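Local structure of type I modular polyketide synthase (Streptomyces albus subsp. albus, 6IYR) at residues R83-E95 against P112-G124. The protein probably transfers a malonyl-type extender unit, more likely methylmalonyl, from coenzyme A to the acyl carrier protein of module 8 in salinomycin assembly. Sequence-based numbering, arbitrary orientation.
Sequences RAALESRGVVLAE and PAAGVIEGGTVKG
Arg89 and Val91 each exchange two backbone hydrogen bonds with the facing residue, Gly119 and Ile117 respectively, which defines strands 88-94 and 116-120 as antiparallel neighbours; their N-to-C directions lie 168° apart, with axes 4.6 Å from each other. Val91 N to Ile117 O is 2.7 Å, and Ile117 N returns a nearly straight bond to Val91 O (N-H...O 171°). One further bond closes the pairing at each end: Thr121 N to Glu87 O, and Leu93 N to Gly115 O. Gly115 O also receives a CA-H...O contact from Val92 CA at 3.1 Å. Gly115 is third in the type II turn Ala113 to Val116, its O facing Leu93 N.

Polar side-chain geometry centres on Arg89. Its CG stands anti to the carbonyl carbon (chi1 -66°) and the chain runs extended to NE, which bonds Leu86 O at 2.9 Å within the guanidinium plane. Thr121 CG2 lies over one face of that group, offset toward its rim and 3.4 Å from Arg89 NE, the side chains crossing at about a right angle. The group is held at its edge by Leu86 O and over one face by Thr121 CG2, while Trp442 O bonds NH2 and the Trp442 ring adds a cation-pi contact.

Apolar contact falls on the same face of the sheet. Ile117 CD1 meets Leu93 CD2 at 3.5 Å and approaches Val91 CB more loosely, at 4.4 Å. Helix 431-443 covers these three residues, whereas Val92 and Val116, on the other face, pack against helix 97-108.

With strand 41-47 bonded along the far side of 88-94, the pair completes a three-stranded antiparallel sheet in the order 41-47, 88-94, 116-120, with helix 97-108 linking its last two strands, consistent with the small linker subdomain that flanks acyltransferase domains in modular polyketide synthases.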
ATOM      1  N   ARG A  83      -6.744  29.535  -1.261  1.00 30.00           N
ATOM      2  CA  ARG A  83      -7.913  29.203  -0.452  1.00 30.00           C
ATOM      3  C   ARG A  83      -7.700  27.955   0.393  1.00 30.00           C
ATOM      4  O   ARG A  83      -7.281  26.904  -0.102  1.00 30.00           O
ATOM      5  CB  ARG A  83      -9.138  29.017  -1.348  1.00 30.00           C
ATOM      6  CG  ARG A  83      -9.597  30.289  -2.044  1.00 30.00           C
ATOM      7  CD  ARG A  83     -10.843  30.116  -2.897  1.00 30.00           C
ATOM      8  NE  ARG A  83     -11.202  31.345  -3.597  1.00 30.00           N
ATOM      9  CZ  ARG A  83     -12.175  31.435  -4.492  1.00 30.00           C
ATOM     10  NH1 ARG A  83     -12.898  30.366  -4.799  1.00 30.00           N
ATOM     11  NH2 ARG A  83     -12.433  32.597  -5.081  1.00 30.00           N
ATOM     12  N   ALA A  84      -8.032  28.085   1.675  1.00 30.00           N
ATOM     13  CA  ALA A  84      -7.914  26.997   2.623  1.00 30.00           C
ATOM     14  C   ALA A  84      -9.238  26.295   2.542  1.00 30.00           C
ATOM     15  O   ALA A  84     -10.297  26.909   2.620  1.00 30.00           O
ATOM     16  CB  ALA A  84      -7.659  27.514   4.017  1.00 30.00           C
ATOM     17  N   ALA A  85      -9.160  24.991   2.385  1.00 69.86           N
ATOM     18  CA  ALA A  85     -10.331  24.161   2.192  1.00 57.41           C
ATOM     19  C   ALA A  85     -10.975  23.748   3.504  1.00 57.24           C
ATOM     20  O   ALA A  85     -10.297  23.441   4.468  1.00 53.97           O
ATOM     21  CB  ALA A  85      -9.978  22.952   1.366  1.00 61.18           C
ATOM     22  N   LEU A  86     -12.298  23.727   3.503  1.00 46.92           N
ATOM     23  CA  LEU A  86     -13.110  23.387   4.662  1.00 53.61           C
ATOM     24  C   LEU A  86     -13.281  21.893   4.947  1.00 46.37           C
ATOM     25  O   LEU A  86     -12.816  21.070   4.195  1.00 62.26           O
ATOM     26  CB  LEU A  86     -14.447  24.106   4.590  1.00 58.25           C
ATOM     27  CG  LEU A  86     -14.282  25.617   4.732  1.00 74.13           C
ATOM     28  CD1 LEU A  86     -13.606  25.941   6.050  1.00 75.94           C
ATOM     29  CD2 LEU A  86     -13.466  26.192   3.595  1.00 69.63           C
ATOM     30  N   GLU A  87     -13.908  21.573   6.070  1.00 49.34           N
ATOM     31  CA  GLU A  87     -14.133  20.203   6.522  1.00 46.61           C
ATOM     32  C   GLU A  87     -14.892  19.217   5.626  1.00 52.49           C
ATOM     33  O   GLU A  87     -14.554  18.054   5.589  1.00 44.45           O
ATOM     34  CB  GLU A  87     -14.789  20.211   7.895  1.00 55.25           C
ATOM     35  CG  GLU A  87     -13.898  20.785   8.973  1.00 79.06           C
ATOM     36  CD  GLU A  87     -14.223  20.264  10.360  1.00105.15           C
ATOM     37  OE1 GLU A  87     -15.348  19.744  10.562  1.00 93.23           O
ATOM     38  OE2 GLU A  87     -13.344  20.384  11.248  1.00119.08           O
ATOM     39  N   SER A  88     -15.937  19.653   4.948  1.00 40.29           N
ATOM     40  CA  SER A  88     -16.682  18.753   4.100  1.00 41.59           C
ATOM     41  C   SER A  88     -16.261  18.978   2.628  1.00 45.97           C
ATOM     42  O   SER A  88     -16.067  20.124   2.199  1.00 42.04           O
ATOM     43  CB  SER A  88     -18.175  18.956   4.362  1.00 37.00           C
ATOM     44  OG  SER A  88     -18.907  18.652   3.208  1.00 55.91           O
ATOM     45  N   ARG A  89     -15.817  17.909   1.959  1.00 41.70           N
ATOM     46  CA  ARG A  89     -15.018  18.079   0.725  1.00 34.79           C
ATOM     47  C   ARG A  89     -15.462  17.192  -0.431  1.00 37.20           C
ATOM     48  O   ARG A  89     -16.061  16.124  -0.230  1.00 38.23           O
ATOM     49  CB  ARG A  89     -13.531  17.832   0.979  1.00 43.13           C
ATOM     50  CG  ARG A  89     -12.866  18.836   1.898  1.00 37.45           C
ATOM     51  CD  ARG A  89     -11.446  18.376   2.234  1.00 38.04           C
ATOM     52  NE  ARG A  89     -10.747  19.389   2.998  1.00 38.43           N
ATOM     53  CZ  ARG A  89      -9.439  19.430   3.188  1.00 40.65           C
ATOM     54  NH1 ARG A  89      -8.918  20.406   3.902  1.00 40.01           N
ATOM     55  NH2 ARG A  89      -8.644  18.522   2.666  1.00 35.94           N
ATOM     56  N   GLY A  90     -15.145  17.639  -1.650  1.00 30.92           N
ATOM     57  CA  GLY A  90     -15.560  16.931  -2.849  1.00 32.82           C
ATOM     58  C   GLY A  90     -14.574  17.192  -3.963  1.00 27.24           C
ATOM     59  O   GLY A  90     -13.912  18.231  -3.996  1.00 29.67           O
ATOM     60  N   VAL A  91     -14.388  16.195  -4.824  1.00 29.00           N
ATOM     61  CA  VAL A  91     -13.518  16.353  -5.978  1.00 28.54           C
ATOM     62  C   VAL A  91     -14.233  15.746  -7.162  1.00 31.85           C
ATOM     63  O   VAL A  91     -14.848  14.676  -7.042  1.00 33.36           O
ATOM     64  CB  VAL A  91     -12.178  15.629  -5.799  1.00 34.53           C
ATOM     65  CG1 VAL A  91     -11.283  15.922  -6.980  1.00 33.36           C
ATOM     66  CG2 VAL A  91     -11.494  16.035  -4.509  1.00 30.55           C
ATOM     67  N   VAL A  92     -14.170  16.414  -8.314  1.00 31.18           N
ATOM     68  CA  VAL A  92     -14.593  15.749  -9.544  1.00 31.94           C
ATOM     69  C   VAL A  92     -13.463  15.690 -10.499  1.00 26.36           C
ATOM     70  O   VAL A  92     -12.599  16.560 -10.492  1.00 32.60           O
ATOM     71  CB  VAL A  92     -15.801  16.439 -10.219  1.00 31.41           C
ATOM     72  CG1 VAL A  92     -16.983  16.451  -9.258  1.00 33.46           C
ATOM     73  CG2 VAL A  92     -15.441  17.853 -10.619  1.00 33.62           C
ATOM     74  N   LEU A  93     -13.379  14.583 -11.220  1.00 29.24           N
ATOM     75  CA  LEU A  93     -12.279  14.370 -12.164  1.00 29.02           C
ATOM     76  C   LEU A  93     -12.932  14.227 -13.495  1.00 29.57           C
ATOM     77  O   LEU A  93     -13.768  13.353 -13.654  1.00 30.43           O
ATOM     78  CB  LEU A  93     -11.577  13.023 -11.929  1.00 34.05           C
ATOM     79  CG  LEU A  93     -10.528  12.772 -10.858  1.00 43.26           C
ATOM     80  CD1 LEU A  93     -10.274  13.995 -10.015  1.00 34.80           C
ATOM     81  CD2 LEU A  93     -10.921  11.563 -10.028  1.00 47.15           C
ATOM     82  N   ALA A  94     -12.429  14.926 -14.493  1.00 32.90           N
ATOM     83  CA  ALA A  94     -12.949  14.721 -15.827  1.00 36.50           C
ATOM     84  C   ALA A  94     -11.983  15.364 -16.796  1.00 31.66           C
ATOM     85  O   ALA A  94     -11.099  16.129 -16.396  1.00 32.35           O
ATOM     86  CB  ALA A  94     -14.350  15.329 -15.948  1.00 37.15           C
ATOM     87  N   GLU A  95     -12.114  14.958 -18.051  1.00 34.18           N
ATOM     88  CA  GLU A  95     -11.238  15.362 -19.140  1.00 34.20           C
ATOM     89  C   GLU A  95     -11.802  16.516 -19.912  1.00 39.25           C
ATOM     90  O   GLU A  95     -11.055  17.213 -20.556  1.00 43.64           O
ATOM     91  CB  GLU A  95     -11.058  14.214 -20.128  1.00 43.18           C
ATOM     92  CG  GLU A  95     -10.743  12.880 -19.478  1.00 65.93           C
ATOM     93  CD  GLU A  95     -10.145  11.875 -20.446  1.00 64.74           C
ATOM     94  OE1 GLU A  95      -9.778  12.285 -21.562  1.00 54.99           O
ATOM     95  OE2 GLU A  95     -10.076  10.676 -20.097  1.00 62.88           O
ATOM     96  N   PRO A 112     -23.813   8.642  -6.685  1.00 55.57           N
ATOM     97  CA  PRO A 112     -22.416   8.291  -6.791  1.00 58.79           C
ATOM     98  C   PRO A 112     -22.088   8.025  -8.240  1.00 55.43           C
ATOM     99  O   PRO A 112     -22.946   7.573  -8.976  1.00 43.51           O
ATOM    100  CB  PRO A 112     -22.307   7.001  -5.962  1.00 64.59           C
ATOM    101  CG  PRO A 112     -23.602   6.880  -5.206  1.00 68.51           C
ATOM    102  CD  PRO A 112     -24.609   7.570  -6.066  1.00 64.12           C
ATOM    103  N   ALA A 113     -20.871   8.338  -8.663  1.00 48.47           N
ATOM    104  CA  ALA A 113     -20.473   8.077 -10.030  1.00 50.08           C
ATOM    105  C   ALA A 113     -18.961   8.096 -10.117  1.00 48.51           C
ATOM    106  O   ALA A 113     -18.290   8.705  -9.283  1.00 44.74           O
ATOM    107  CB  ALA A 113     -21.068   9.133 -10.958  1.00 51.14           C
ATOM    108  N   ALA A 114     -18.455   7.517 -11.197  1.00 51.62           N
ATOM    109  CA  ALA A 114     -17.046   7.596 -11.561  1.00 52.04           C
ATOM    110  C   ALA A 114     -16.566   9.043 -11.593  1.00 48.41           C
ATOM    111  O   ALA A 114     -17.338   9.958 -11.894  1.00 42.46           O
ATOM    112  CB  ALA A 114     -16.839   6.936 -12.918  1.00 56.94           C
ATOM    113  N   GLY A 115     -15.342   9.258 -11.133  1.00 41.19           N
ATOM    114  CA  GLY A 115     -14.765  10.595 -11.045  1.00 40.58           C
ATOM    115  C   GLY A 115     -15.454  11.549 -10.090  1.00 31.43           C
ATOM    116  O   GLY A 115     -15.177  12.737 -10.096  1.00 32.52           O
ATOM    117  N   VAL A 116     -16.364  11.043  -9.276  1.00 37.58           N
ATOM    118  CA  VAL A 116     -16.895  11.808  -8.166  1.00 33.38           C
ATOM    119  C   VAL A 116     -16.392  11.249  -6.845  1.00 37.26           C
ATOM    120  O   VAL A 116     -16.713  10.137  -6.495  1.00 36.29           O
ATOM    121  CB  VAL A 116     -18.419  11.756  -8.128  1.00 40.55           C
ATOM    122  CG1 VAL A 116     -18.928  12.526  -6.917  1.00 38.63           C
ATOM    123  CG2 VAL A 116     -18.993  12.353  -9.409  1.00 45.07           C
ATOM    124  N   ILE A 117     -15.715  12.086  -6.068  1.00 35.99           N
ATOM    125  CA  ILE A 117     -15.248  11.703  -4.729  1.00 35.79           C
ATOM    126  C   ILE A 117     -15.729  12.719  -3.700  1.00 29.72           C
ATOM    127  O   ILE A 117     -15.547  13.912  -3.881  1.00 33.90           O
ATOM    128  CB  ILE A 117     -13.703  11.637  -4.686  1.00 37.63           C
ATOM    129  CG1 ILE A 117     -13.188  10.740  -5.824  1.00 33.42           C
ATOM    130  CG2 ILE A 117     -13.230  11.085  -3.353  1.00 36.67           C
ATOM    131  CD1 ILE A 117     -12.924  11.505  -7.103  1.00 36.06           C
ATOM    132  N   GLU A 118     -16.234  12.238  -2.572  1.00 27.21           N
ATOM    133  CA  GLU A 118     -16.736  13.118  -1.509  1.00 32.64           C
ATOM    134  C   GLU A 118     -16.398  12.500  -0.153  1.00 37.63           C
ATOM    135  O   GLU A 118     -16.421  11.279   0.017  1.00 34.53           O
ATOM    136  CB  GLU A 118     -18.254  13.307  -1.653  1.00 35.17           C
ATOM    137  CG  GLU A 118     -19.009  13.597  -0.365  1.00 53.85           C
ATOM    138  CD  GLU A 118     -19.468  12.339   0.357  1.00 53.75           C
ATOM    139  OE1 GLU A 118     -19.907  12.448   1.516  1.00 78.47           O
ATOM    140  OE2 GLU A 118     -19.420  11.239  -0.230  1.00 63.71           O
ATOM    141  N   GLY A 119     -16.080  13.344   0.810  1.00 42.32           N
ATOM    142  CA  GLY A 119     -15.850  12.882   2.171  1.00 46.78           C
ATOM    143  C   GLY A 119     -15.590  14.068   3.068  1.00 44.72           C
ATOM    144  O   GLY A 119     -15.441  15.191   2.581  1.00 39.21           O
ATOM    145  N   GLY A 120     -15.443  13.794   4.364  1.00 36.25           N
ATOM    146  CA  GLY A 120     -15.121  14.813   5.354  1.00 36.95           C
ATOM    147  C   GLY A 120     -13.784  14.583   6.035  1.00 37.13           C
ATOM    148  O   GLY A 120     -13.359  13.446   6.190  1.00 36.37           O
ATOM    149  N   THR A 121     -13.130  15.660   6.466  1.00 33.53           N
ATOM    150  CA  THR A 121     -11.762  15.548   6.971  1.00 32.99           C
ATOM    151  C   THR A 121     -11.744  14.798   8.307  1.00 35.27           C
ATOM    152  O   THR A 121     -12.762  14.713   9.010  1.00 32.36           O
ATOM    153  CB  THR A 121     -11.122  16.912   7.188  1.00 37.97           C
ATOM    154  OG1 THR A 121     -11.938  17.647   8.087  1.00 39.15           O
ATOM    155  CG2 THR A 121     -10.977  17.656   5.880  1.00 39.09           C
ATOM    156  N   VAL A 122     -10.601  14.195   8.613  1.00 35.64           N
ATOM    157  CA  VAL A 122     -10.464  13.339   9.801  1.00 39.08           C
ATOM    158  C   VAL A 122      -9.285  13.835  10.634  1.00 32.29           C
ATOM    159  O   VAL A 122      -8.231  14.159  10.088  1.00 37.27           O
ATOM    160  CB  VAL A 122     -10.207  11.888   9.366  1.00 44.39           C
ATOM    161  CG1 VAL A 122      -9.694  11.066  10.521  1.00 53.42           C
ATOM    162  CG2 VAL A 122     -11.488  11.302   8.780  1.00 45.82           C
ATOM    163  N   LYS A 123      -9.499  13.993  11.939  1.00 37.95           N
ATOM    164  CA  LYS A 123      -8.440  14.402  12.858  1.00 42.27           C
ATOM    165  C   LYS A 123      -7.222  13.478  12.725  1.00 40.45           C
ATOM    166  O   LYS A 123      -7.353  12.251  12.714  1.00 38.03           O
ATOM    167  CB  LYS A 123      -8.980  14.388  14.294  1.00 54.61           C
ATOM    168  CG  LYS A 123      -7.956  14.100  15.384  1.00 71.67           C
ATOM    169  CD  LYS A 123      -7.843  15.235  16.392  1.00 72.64           C
ATOM    170  CE  LYS A 123      -6.675  16.151  16.035  1.00 84.45           C
ATOM    171  NZ  LYS A 123      -6.744  17.464  16.737  1.00 84.21           N
ATOM    172  N   GLY A 124      -6.062  14.082  12.516  1.00 36.02           N
ATOM    173  CA  GLY A 124      -4.819  13.351  12.429  1.00 42.35           C
ATOM    174  C   GLY A 124      -4.552  12.763  11.059  1.00 43.02           C
ATOM    175  O   GLY A 124      -3.549  12.095  10.864  1.00 34.67           O
TER